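Local coordinates for protein aldehyde reductase YahK (Escherichia coli, PDB 1UUF) that reduces a wide range of aldehydes to their alcohols, using zinc and strongly preferring NADPH over NADH, at residues A192-G204 with M217-K230. Residues are numbered along the deposited sequence; the frame is centred on the assembly and turned at random.
Sequences AGPGKKVGVVGIG and MGAHVVAFTTSEAK
Lys230 NZ meets Ile203 O at 2.6 Å; NZ stands 68° out of the carbonyl plane, above it and not on a lone pair. The two side chains run alongside each other with their ends pointing opposite ways; the lysine chain turns at its third torsion (74°) and lays CE against Ile203 CB at a tight 3.4 Å. Two waters lie within reach of the one N-H of Ile203 and also take weak bonds from the same ammonium. With an alanine in place of Lys230, Ile203 O would probably lose this charged donor and the isoleucine the aliphatic chain beside it. The other end of Ile203 reaches back along the sheet: CG1 lies anti to the carbonyl carbon, and from it CD1 comes to 3.9 Å from Ala223 CB.

Leading into this loop, strand 197-201 runs parallel to strand 220-225, their directions 24° apart. Six backbone hydrogen bonds join them, from His220 N to Lys196 O at one end to Gly202 N with Phe224 O at the other, at 3.0 Å. With helix 205-216 they form the right-handed beta-alpha-beta crossover that opens the Rossmann fold, and Gly202 and Gly204 fit its GxGxxG turn, consistent with NADPH binding.

On one face, the Phe224 ring presents its edge to Gly199: CE1 stands 4.0 Å from CA, where a CB would clash. Val201 CG2 flanks the ring obliquely, and Phe274 meets it edge-to-face. Further along, the extended Lys197 chain crosses Val222, CE to CG2 3.8 Å, while its NZ bonds Ser257 and His254. Val198 CG2 packs on Ala219 CB on the opposite face, where Ile211 of helix 205-216 touches Val200, Ile203 and Ala223. Gly218 ends that helix in a Schellman motif, and a water links its O to Gly195 N in the type II turn Gly193-Lys196.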
loop_
_atom_site.group_PDB
_atom_site.type_symbol
_atom_site.label_atom_id
_atom_site.label_comp_id
_atom_site.label_asym_id
_atom_site.label_seq_id
_atom_site.Cartn_x
_atom_site.Cartn_y
_atom_site.Cartn_z
ATOM N N ALA A 192 -6.288 -11.324 9.061
ATOM C CA ALA A 192 -5.440 -11.953 10.067
ATOM C C ALA A 192 -6.187 -13.178 10.578
ATOM O O ALA A 192 -7.398 -13.126 10.772
ATOM C CB ALA A 192 -5.182 -10.988 11.216
ATOM N N GLY A 193 -5.474 -14.279 10.790
ATOM C CA GLY A 193 -6.129 -15.482 11.279
ATOM C C GLY A 193 -5.196 -16.671 11.277
ATOM O O GLY A 193 -4.001 -16.506 11.057
ATOM N N PRO A 194 -5.708 -17.888 11.523
ATOM C CA PRO A 194 -4.844 -19.073 11.530
ATOM C C PRO A 194 -4.021 -19.176 10.247
ATOM O O PRO A 194 -4.533 -18.931 9.155
ATOM C CB PRO A 194 -5.839 -20.222 11.667
ATOM C CG PRO A 194 -6.943 -19.617 12.472
ATOM C CD PRO A 194 -7.104 -18.252 11.830
ATOM N N GLY A 195 -2.746 -19.526 10.384
ATOM C CA GLY A 195 -1.892 -19.664 9.218
ATOM C C GLY A 195 -1.243 -18.378 8.747
ATOM O O GLY A 195 -0.462 -18.388 7.796
ATOM N N LYS A 196 -1.570 -17.268 9.403
ATOM C CA LYS A 196 -1.007 -15.972 9.043
ATOM C C LYS A 196 -0.038 -15.506 10.116
ATOM O O LYS A 196 -0.298 -15.673 11.306
ATOM C CB LYS A 196 -2.111 -14.920 8.910
ATOM C CG LYS A 196 -3.198 -15.256 7.903
ATOM C CD LYS A 196 -2.631 -15.426 6.505
ATOM C CE LYS A 196 -3.746 -15.559 5.480
ATOM N NZ LYS A 196 -4.533 -14.302 5.377
ATOM N N LYS A 197 1.077 -14.920 9.690
ATOM C CA LYS A 197 2.058 -14.396 10.626
ATOM C C LYS A 197 1.808 -12.893 10.642
ATOM O O LYS A 197 1.999 -12.211 9.634
ATOM C CB LYS A 197 3.480 -14.700 10.157
ATOM C CG LYS A 197 4.534 -14.275 11.167
ATOM C CD LYS A 197 5.934 -14.688 10.754
ATOM C CE LYS A 197 6.943 -14.254 11.809
ATOM N NZ LYS A 197 8.347 -14.597 11.441
ATOM N N VAL A 198 1.365 -12.386 11.786
ATOM C CA VAL A 198 1.032 -10.977 11.919
ATOM C C VAL A 198 1.898 -10.246 12.928
ATOM O O VAL A 198 2.143 -10.738 14.030
ATOM C CB VAL A 198 -0.440 -10.817 12.343
ATOM C CG1 VAL A 198 -0.786 -9.340 12.505
ATOM C CG2 VAL A 198 -1.342 -11.480 11.316
ATOM N N GLY A 199 2.360 -9.066 12.539
ATOM C CA GLY A 199 3.177 -8.282 13.439
ATOM C C GLY A 199 2.395 -7.103 13.972
ATOM O O GLY A 199 1.520 -6.561 13.294
ATOM N N VAL A 200 2.684 -6.727 15.208
ATOM C CA VAL A 200 2.034 -5.579 15.821
ATOM C C VAL A 200 3.167 -4.727 16.361
ATOM O O VAL A 200 3.936 -5.176 17.214
ATOM C CB VAL A 200 1.095 -5.986 16.970
ATOM C CG1 VAL A 200 0.546 -4.735 17.654
ATOM C CG2 VAL A 200 -0.060 -6.823 16.423
ATOM N N VAL A 201 3.282 -3.505 15.848
ATOM C CA VAL A 201 4.340 -2.605 16.274
ATOM C C VAL A 201 3.799 -1.623 17.301
ATOM O O VAL A 201 2.825 -0.920 17.042
ATOM C CB VAL A 201 4.914 -1.806 15.083
ATOM C CG1 VAL A 201 6.127 -1.009 15.534
ATOM C CG2 VAL A 201 5.286 -2.750 13.952
ATOM N N GLY A 202 4.435 -1.585 18.469
ATOM C CA GLY A 202 3.998 -0.679 19.515
ATOM C C GLY A 202 3.241 -1.409 20.606
ATOM O O GLY A 202 2.385 -2.246 20.321
ATOM N N ILE A 203 3.557 -1.095 21.860
ATOM C CA ILE A 203 2.899 -1.739 22.991
ATOM C C ILE A 203 2.194 -0.706 23.870
ATOM O O ILE A 203 2.369 -0.685 25.092
ATOM C CB ILE A 203 3.917 -2.519 23.860
ATOM C CG1 ILE A 203 4.910 -3.272 22.972
ATOM C CG2 ILE A 203 3.183 -3.514 24.755
ATOM C CD1 ILE A 203 4.297 -4.373 22.128
ATOM N N GLY A 204 1.402 0.155 23.239
ATOM C CA GLY A 204 0.667 1.170 23.969
ATOM C C GLY A 204 -0.817 0.849 23.963
ATOM O O GLY A 204 -1.190 -0.317 23.883
ATOM N N MET A 217 -7.821 -13.862 17.102
ATOM C CA MET A 217 -8.200 -14.220 15.739
ATOM C C MET A 217 -7.470 -15.469 15.269
ATOM O O MET A 217 -7.769 -16.012 14.205
ATOM C CB MET A 217 -7.908 -13.063 14.791
ATOM C CG MET A 217 -8.856 -11.897 14.961
ATOM S SD MET A 217 -8.454 -10.558 13.832
ATOM C CE MET A 217 -9.346 -9.239 14.566
ATOM N N GLY A 218 -6.499 -15.916 16.058
ATOM C CA GLY A 218 -5.771 -17.123 15.713
ATOM C C GLY A 218 -4.490 -16.975 14.917
ATOM O O GLY A 218 -3.929 -17.973 14.477
ATOM N N ALA A 219 -4.015 -15.748 14.726
ATOM C CA ALA A 219 -2.785 -15.542 13.974
ATOM C C ALA A 219 -1.567 -15.796 14.855
ATOM O O ALA A 219 -1.679 -15.848 16.081
ATOM C CB ALA A 219 -2.737 -14.115 13.428
ATOM N N HIS A 220 -0.416 -15.997 14.224
ATOM C CA HIS A 220 0.825 -16.165 14.963
ATOM C C HIS A 220 1.249 -14.710 15.097
ATOM O O HIS A 220 1.531 -14.046 14.099
ATOM C CB HIS A 220 1.850 -16.948 14.148
ATOM C CG HIS A 220 3.162 -17.116 14.845
ATOM N ND1 HIS A 220 4.122 -16.127 14.874
ATOM C CD2 HIS A 220 3.663 -18.148 15.565
ATOM C CE1 HIS A 220 5.157 -16.543 15.581
ATOM N NE2 HIS A 220 4.904 -17.766 16.011
ATOM N N VAL A 221 1.281 -14.214 16.328
ATOM C CA VAL A 221 1.587 -12.810 16.572
ATOM C C VAL A 221 2.987 -12.475 17.067
ATOM O O VAL A 221 3.471 -13.057 18.031
ATOM C CB VAL A 221 0.578 -12.231 17.585
ATOM C CG1 VAL A 221 0.826 -10.741 17.791
ATOM C CG2 VAL A 221 -0.838 -12.481 17.096
ATOM N N VAL A 222 3.625 -11.524 16.390
ATOM C CA VAL A 222 4.949 -11.060 16.777
ATOM C C VAL A 222 4.809 -9.590 17.155
ATOM O O VAL A 222 4.377 -8.774 16.340
ATOM C CB VAL A 222 5.966 -11.172 15.624
ATOM C CG1 VAL A 222 7.330 -10.673 16.094
ATOM C CG2 VAL A 222 6.065 -12.616 15.156
ATOM N N ALA A 223 5.145 -9.261 18.399
ATOM C CA ALA A 223 5.063 -7.884 18.857
ATOM C C ALA A 223 6.431 -7.239 18.746
ATOM O O ALA A 223 7.443 -7.877 19.022
ATOM C CB ALA A 223 4.585 -7.834 20.304
ATOM N N PHE A 224 6.452 -5.972 18.340
ATOM C CA PHE A 224 7.697 -5.229 18.200
ATOM C C PHE A 224 7.738 -4.064 19.182
ATOM O O PHE A 224 6.790 -3.281 19.274
ATOM C CB PHE A 224 7.845 -4.674 16.778
ATOM C CG PHE A 224 7.977 -5.729 15.722
ATOM C CD1 PHE A 224 6.855 -6.379 15.219
ATOM C CD2 PHE A 224 9.229 -6.074 15.228
ATOM C CE1 PHE A 224 6.981 -7.361 14.234
ATOM C CE2 PHE A 224 9.367 -7.054 14.243
ATOM C CZ PHE A 224 8.240 -7.697 13.746
ATOM N N THR A 225 8.846 -3.947 19.904
ATOM C CA THR A 225 9.023 -2.863 20.863
ATOM C C THR A 225 10.393 -2.244 20.615
ATOM O O THR A 225 11.234 -2.853 19.965
ATOM C CB THR A 225 8.981 -3.379 22.309
ATOM O OG1 THR A 225 9.053 -2.270 23.212
ATOM C CG2 THR A 225 10.157 -4.311 22.568
ATOM N N THR A 226 10.614 -1.039 21.131
ATOM C CA THR A 226 11.898 -0.368 20.956
ATOM C C THR A 226 12.744 -0.436 22.225
ATOM O O THR A 226 13.841 0.123 22.277
ATOM C CB THR A 226 11.709 1.112 20.565
ATOM O OG1 THR A 226 10.850 1.753 21.514
ATOM C CG2 THR A 226 11.097 1.222 19.177
ATOM N N SER A 227 12.234 -1.125 23.242
ATOM C CA SER A 227 12.950 -1.265 24.508
ATOM C C SER A 227 12.731 -2.638 25.134
ATOM O O SER A 227 11.653 -3.221 25.017
ATOM C CB SER A 227 12.506 -0.183 25.497
ATOM O OG SER A 227 11.131 -0.306 25.817
ATOM N N GLU A 228 13.761 -3.147 25.801
ATOM C CA GLU A 228 13.688 -4.449 26.452
ATOM C C GLU A 228 12.686 -4.445 27.597
ATOM O O GLU A 228 12.167 -5.489 27.981
ATOM C CB GLU A 228 15.063 -4.845 26.997
ATOM C CG GLU A 228 16.065 -5.239 25.935
ATOM C CD GLU A 228 15.597 -6.428 25.123
ATOM O OE1 GLU A 228 15.269 -7.471 25.731
ATOM O OE2 GLU A 228 15.558 -6.322 23.880
ATOM N N ALA A 229 12.416 -3.263 28.136
ATOM C CA ALA A 229 11.502 -3.124 29.260
ATOM C C ALA A 229 10.100 -3.675 29.024
ATOM O O ALA A 229 9.475 -4.197 29.946
ATOM C CB ALA A 229 11.415 -1.660 29.670
ATOM N N LYS A 230 9.603 -3.575 27.794
ATOM C CA LYS A 230 8.252 -4.043 27.504
ATOM C C LYS A 230 8.169 -5.432 26.880
ATOM O O LYS A 230 7.094 -5.866 26.470
ATOM C CB LYS A 230 7.549 -3.024 26.605
ATOM C CG LYS A 230 7.605 -1.610 27.166
ATOM C CD LYS A 230 6.964 -0.596 26.240
ATOM C CE LYS A 230 5.453 -0.700 26.267
ATOM N NZ LYS A 230 4.834 0.257 25.309
HETATM O O HOH W 1 -1.557 -19.714 13.147
HETATM O O HOH W 2 6.584 0.030 22.432
HETATM O O HOH W 3 4.805 1.881 22.478
#